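PDB 1POI: glutaconate CoA-transferase subunit A from Acidaminococcus fermentans, which belongs to an enzyme that transfers coenzyme A from acetyl-CoA to (R)-2-hydroxyglutarate and related acids such as glutaconate, a step in glutamate degradation. Local coordinates for residues Lys7-Lys12 with Val234-Leu239; Lys12-Gly17 with Tyr206-Cys211. One frame throughout, in Å; residues are numbered along the deposited sequence.

Contact 1 of 2, residues Lys7-Lys12 with Val234-Leu239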
loop_
_atom_site.group_PDB
_atom_site.type_symbol
_atom_site.label_atom_id
_atom_site.label_comp_id
_atom_site.label_asym_id
_atom_site.label_seq_id
_atom_site.Cartn_x
_atom_site.Cartn_y
_atom_site.Cartn_z
ATOM N N LYS A 7 -24.543 -23.878 0.743
ATOM C CA LYS A 7 -25.551 -24.887 1.090
ATOM C C LYS A 7 -24.843 -26.118 1.618
ATOM O O LYS A 7 -25.123 -26.591 2.723
ATOM C CB LYS A 7 -26.429 -25.276 -0.105
ATOM C CG LYS A 7 -27.414 -26.413 0.233
ATOM C CD LYS A 7 -28.425 -26.686 -0.867
ATOM C CE LYS A 7 -29.495 -25.590 -0.957
ATOM N NZ LYS A 7 -30.339 -25.416 0.275
ATOM N N ASP A 8 -23.903 -26.605 0.824
ATOM C CA ASP A 8 -23.111 -27.759 1.188
ATOM C C ASP A 8 -22.407 -27.562 2.538
ATOM O O ASP A 8 -22.600 -28.353 3.476
ATOM C CB ASP A 8 -22.099 -28.049 0.088
ATOM C CG ASP A 8 -22.761 -28.473 -1.223
ATOM O OD1 ASP A 8 -23.914 -28.989 -1.204
ATOM O OD2 ASP A 8 -22.120 -28.304 -2.284
ATOM N N ALA A 9 -21.677 -26.459 2.667
ATOM C CA ALA A 9 -20.943 -26.154 3.887
ATOM C C ALA A 9 -21.825 -26.148 5.118
ATOM O O ALA A 9 -21.553 -26.832 6.088
ATOM C CB ALA A 9 -20.224 -24.829 3.745
ATOM N N ILE A 10 -22.887 -25.372 5.087
ATOM C CA ILE A 10 -23.799 -25.307 6.224
ATOM C C ILE A 10 -24.373 -26.675 6.637
ATOM O O ILE A 10 -24.538 -26.960 7.831
ATOM C CB ILE A 10 -24.941 -24.336 5.904
ATOM C CG1 ILE A 10 -24.398 -22.901 5.948
ATOM C CG2 ILE A 10 -26.146 -24.596 6.803
ATOM C CD1 ILE A 10 -24.044 -22.363 7.373
ATOM N N ALA A 11 -24.697 -27.494 5.638
ATOM C CA ALA A 11 -25.270 -28.819 5.858
ATOM C C ALA A 11 -24.281 -29.759 6.531
ATOM O O ALA A 11 -24.643 -30.533 7.418
ATOM C CB ALA A 11 -25.706 -29.405 4.547
ATOM N N LYS A 12 -23.041 -29.708 6.061
ATOM C CA LYS A 12 -21.973 -30.539 6.584
ATOM C C LYS A 12 -21.499 -30.147 7.979
ATOM O O LYS A 12 -21.492 -30.982 8.879
ATOM C CB LYS A 12 -20.803 -30.546 5.606
ATOM C CG LYS A 12 -19.665 -31.435 6.015
ATOM C CD LYS A 12 -18.688 -31.615 4.856
ATOM C CE LYS A 12 -17.534 -32.563 5.213
ATOM N NZ LYS A 12 -16.665 -32.859 4.025
ATOM N N VAL A 234 -9.674 -23.357 9.833
ATOM C CA VAL A 234 -10.817 -23.154 8.962
ATOM C C VAL A 234 -11.213 -24.378 8.133
ATOM O O VAL A 234 -10.385 -24.933 7.396
ATOM C CB VAL A 234 -10.498 -21.956 8.028
ATOM C CG1 VAL A 234 -11.507 -21.837 6.903
ATOM C CG2 VAL A 234 -10.414 -20.680 8.847
ATOM N N ASP A 235 -12.497 -24.750 8.187
ATOM C CA ASP A 235 -13.011 -25.917 7.445
ATOM C C ASP A 235 -13.738 -25.647 6.143
ATOM O O ASP A 235 -13.536 -26.372 5.171
ATOM C CB ASP A 235 -13.907 -26.734 8.343
ATOM C CG ASP A 235 -13.189 -27.216 9.517
ATOM O OD1 ASP A 235 -12.372 -28.142 9.311
ATOM O OD2 ASP A 235 -13.388 -26.632 10.614
ATOM N N ALA A 236 -14.642 -24.666 6.157
ATOM C CA ALA A 236 -15.409 -24.290 4.950
ATOM C C ALA A 236 -15.243 -22.816 4.551
ATOM O O ALA A 236 -15.487 -21.916 5.368
ATOM C CB ALA A 236 -16.900 -24.590 5.148
ATOM N N VAL A 237 -14.802 -22.589 3.315
ATOM C CA VAL A 237 -14.636 -21.244 2.749
ATOM C C VAL A 237 -15.729 -21.071 1.705
ATOM O O VAL A 237 -15.815 -21.856 0.759
ATOM C CB VAL A 237 -13.267 -21.038 2.045
ATOM C CG1 VAL A 237 -13.280 -19.736 1.286
ATOM C CG2 VAL A 237 -12.148 -20.978 3.050
ATOM N N VAL A 238 -16.561 -20.051 1.882
ATOM C CA VAL A 238 -17.666 -19.785 0.953
ATOM C C VAL A 238 -17.650 -18.350 0.387
ATOM O O VAL A 238 -17.637 -17.374 1.141
ATOM C CB VAL A 238 -19.047 -20.008 1.657
ATOM C CG1 VAL A 238 -20.168 -19.896 0.658
ATOM C CG2 VAL A 238 -19.087 -21.351 2.373
ATOM N N LEU A 239 -17.674 -18.220 -0.934
ATOM C CA LEU A 239 -17.682 -16.891 -1.568
ATOM C C LEU A 239 -19.077 -16.287 -1.442
ATOM O O LEU A 239 -20.020 -16.811 -1.999
ATOM C CB LEU A 239 -17.293 -16.998 -3.048
ATOM C CG LEU A 239 -17.032 -15.692 -3.818
ATOM C CD1 LEU A 239 -16.170 -14.741 -3.007
ATOM C CD2 LEU A 239 -16.354 -15.974 -5.163
#
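Ala9 and Ala236 bring helix 6-13 and strand 236-239 to their closest backbone approach, with the two CA atoms 5.9 Å apart and no hydrogen bond passing between the segments. The small side chains of Ala9 and Ala236 allow this close approach, and their two methyl groups fill the gap: Ala9 CB meets Ala236 CB at 3.6 Å. The same Ala9 methyl also reaches along the strand to Val238, whose CG2 lies 3.9 Å from Ala9 CB. In Val238, CG1 stands opposite the backbone N (chi1 -173°), which places CG2 beside that N and lets this one branch do the touching. Ala236 and Val238 both point toward the helix, whereas Val237 between them points away and packs against Val209 of the adjacent strand and Ile214; this is the alternation expected of an extended strand. Valine suits such positions because its branched CB fits the extended backbone while offering a compact apolar surface.

All three touching residues are buried, and on the solvent side of the helix the Lys7 amino group forms a salt bridge with Glu37. The strand is held by backbone hydrogen bonds of its own: Ala236 is paired with Thr207 and Val209 of strand 206-211, Val237 with Lys2 and Met4. With aliphatic carbon alone meeting across it, the contact has no directional bond to fix its register; its specificity probably rests on shape, and the alanine pair is consistent with the close approach of the helix to the sheet.

Contact 2 of 2, residues Lys12-Gly17 with Tyr206-Cys211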
loop_
_atom_site.group_PDB
_atom_site.type_symbol
_atom_site.label_atom_id
_atom_site.label_comp_id
_atom_site.label_asym_id
_atom_site.label_seq_id
_atom_site.Cartn_x
_atom_site.Cartn_y
_atom_site.Cartn_z
ATOM N N LYS A 12 -23.041 -29.708 6.061
ATOM C CA LYS A 12 -21.973 -30.539 6.584
ATOM C C LYS A 12 -21.499 -30.147 7.979
ATOM O O LYS A 12 -21.492 -30.982 8.879
ATOM C CB LYS A 12 -20.803 -30.546 5.606
ATOM C CG LYS A 12 -19.665 -31.435 6.015
ATOM C CD LYS A 12 -18.688 -31.615 4.856
ATOM C CE LYS A 12 -17.534 -32.563 5.213
ATOM N NZ LYS A 12 -16.665 -32.859 4.025
ATOM N N TYR A 13 -21.165 -28.878 8.193
ATOM C CA TYR A 13 -20.651 -28.450 9.499
ATOM C C TYR A 13 -21.636 -27.907 10.521
ATOM O O TYR A 13 -21.226 -27.623 11.648
ATOM C CB TYR A 13 -19.504 -27.455 9.319
ATOM C CG TYR A 13 -18.434 -27.957 8.404
ATOM C CD1 TYR A 13 -17.457 -28.840 8.866
ATOM C CD2 TYR A 13 -18.434 -27.626 7.063
ATOM C CE1 TYR A 13 -16.504 -29.391 8.006
ATOM C CE2 TYR A 13 -17.482 -28.169 6.186
ATOM C CZ TYR A 13 -16.525 -29.050 6.671
ATOM O OH TYR A 13 -15.587 -29.602 5.823
ATOM N N VAL A 14 -22.902 -27.695 10.157
ATOM C CA VAL A 14 -23.857 -27.188 11.147
ATOM C C VAL A 14 -24.963 -28.215 11.296
ATOM O O VAL A 14 -25.379 -28.842 10.301
ATOM C CB VAL A 14 -24.432 -25.797 10.780
ATOM C CG1 VAL A 14 -24.911 -25.053 12.054
ATOM C CG2 VAL A 14 -23.364 -24.969 10.075
ATOM N N HIS A 15 -25.412 -28.404 12.542
ATOM C CA HIS A 15 -26.428 -29.405 12.906
ATOM C C HIS A 15 -27.255 -28.889 14.060
ATOM O O HIS A 15 -26.750 -28.142 14.907
ATOM C CB HIS A 15 -25.752 -30.698 13.424
ATOM C CG HIS A 15 -24.643 -31.202 12.555
ATOM N ND1 HIS A 15 -24.865 -31.839 11.353
ATOM C CD2 HIS A 15 -23.299 -31.102 12.681
ATOM C CE1 HIS A 15 -23.709 -32.103 10.767
ATOM N NE2 HIS A 15 -22.742 -31.665 11.552
ATOM N N SER A 16 -28.505 -29.331 14.138
ATOM C CA SER A 16 -29.360 -28.932 15.245
ATOM C C SER A 16 -28.659 -29.469 16.495
ATOM O O SER A 16 -27.886 -30.432 16.406
ATOM C CB SER A 16 -30.742 -29.564 15.107
ATOM O OG SER A 16 -31.268 -29.352 13.815
ATOM N N GLY A 17 -28.952 -28.899 17.659
ATOM C CA GLY A 17 -28.276 -29.340 18.871
ATOM C C GLY A 17 -27.025 -28.501 19.142
ATOM O O GLY A 17 -26.793 -28.054 20.277
ATOM N N TYR A 206 -15.532 -26.808 14.570
ATOM C CA TYR A 206 -15.700 -26.604 13.128
ATOM C C TYR A 206 -15.845 -25.108 12.864
ATOM O O TYR A 206 -16.546 -24.420 13.625
ATOM C CB TYR A 206 -16.954 -27.314 12.615
ATOM C CG TYR A 206 -16.857 -28.811 12.670
ATOM C CD1 TYR A 206 -16.085 -29.507 11.743
ATOM C CD2 TYR A 206 -17.488 -29.534 13.692
ATOM C CE1 TYR A 206 -15.931 -30.883 11.833
ATOM C CE2 TYR A 206 -17.347 -30.908 13.792
ATOM C CZ TYR A 206 -16.562 -31.579 12.864
ATOM O OH TYR A 206 -16.369 -32.943 12.984
ATOM N N THR A 207 -15.189 -24.597 11.819
ATOM C CA THR A 207 -15.293 -23.172 11.486
ATOM C C THR A 207 -15.677 -22.914 10.042
ATOM O O THR A 207 -15.057 -23.459 9.112
ATOM C CB THR A 207 -13.990 -22.384 11.774
ATOM O OG1 THR A 207 -13.754 -22.347 13.184
ATOM C CG2 THR A 207 -14.126 -20.937 11.291
ATOM N N ILE A 208 -16.710 -22.099 9.855
ATOM C CA ILE A 208 -17.149 -21.742 8.502
ATOM C C ILE A 208 -16.878 -20.252 8.278
ATOM O O ILE A 208 -17.263 -19.394 9.115
ATOM C CB ILE A 208 -18.653 -22.044 8.255
ATOM C CG1 ILE A 208 -18.950 -23.521 8.567
ATOM C CG2 ILE A 208 -19.004 -21.771 6.775
ATOM C CD1 ILE A 208 -20.388 -23.807 8.869
ATOM N N VAL A 209 -16.191 -19.953 7.179
ATOM C CA VAL A 209 -15.862 -18.575 6.858
ATOM C C VAL A 209 -16.521 -18.090 5.551
ATOM O O VAL A 209 -16.265 -18.635 4.468
ATOM C CB VAL A 209 -14.299 -18.377 6.794
ATOM C CG1 VAL A 209 -13.707 -19.207 5.663
ATOM C CG2 VAL A 209 -13.926 -16.905 6.588
ATOM N N THR A 210 -17.452 -17.143 5.649
ATOM C CA THR A 210 -18.042 -16.592 4.415
ATOM C C THR A 210 -17.161 -15.376 4.100
ATOM O O THR A 210 -16.815 -14.605 5.021
ATOM C CB THR A 210 -19.507 -16.153 4.564
ATOM O OG1 THR A 210 -19.653 -15.361 5.742
ATOM C CG2 THR A 210 -20.434 -17.353 4.632
ATOM N N CYS A 211 -16.761 -15.224 2.838
ATOM C CA CYS A 211 -15.899 -14.128 2.453
ATOM C C CYS A 211 -16.331 -13.384 1.169
ATOM O O CYS A 211 -16.938 -13.956 0.274
ATOM C CB CYS A 211 -14.507 -14.682 2.288
ATOM S SG CYS A 211 -14.395 -15.730 0.885
#
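Tyr13, the last residue of helix 6-13, and Val14, the first to leave helical geometry, pack on Tyr206 and Ile208 of strand 206-211. Tyr13 lies at the heart of the tight part, its ring edge against Tyr206 and its CB on Ile208. Tyr13 CD1 touches Tyr206 CD1 at 3.3 Å, and the two rings meet obliquely, with planes at 46° and centroids 5.5 Å apart. The Ile208 CD1 methyl comes within 3.4 Å of Val14 CG2 and 3.8 Å of Tyr13 CB. Ile208 CG1 lies beside its backbone N (chi1 -55°), and the extended second torsion (chi2 158°) carries CD1 out to both residues. The branch at CB of isoleucine favours the extended backbone, while CG1 and CD1 add the reach.

The looser side is the partly exposed margin of the two tyrosines, where the aliphatic part of Lys12 lies across one Tyr13 face, its CG 3.9 Å above the ring. Tyrosine fits this border because its ring carbons pack while its hydroxyl tolerates water. Beyond Val14 the chain turns away from strand 206-211.

The helix end thus packs on a parallel strand one in from the edge of a sheet with strand order 4-3-2-1-5-6-7, consistent with the Rossmann-like relationship of the coenzyme A transferase family.

How the contacts relate
Helix 6-13 takes part in both contacts, meeting neighbouring strands of one parallel sheet: strand 236-239, outermost in this chain, in contact 1 and the adjoining 206-211 in contact 2. The strands are themselves joined, among other links by a probable hydrogen bond from Cys211 N to Val238 O (2.9 Å). Contact 1 is wholly buried, small and purely aliphatic. Contact 2 is larger, 226 against 91 Å², and combines buried aliphatic side chains with partly exposed tyrosines. The helix thus offers different side chains along its length: a lone alanine methyl from its middle, a tyrosine and a valine from its end. Together they seat the helix across the two strands.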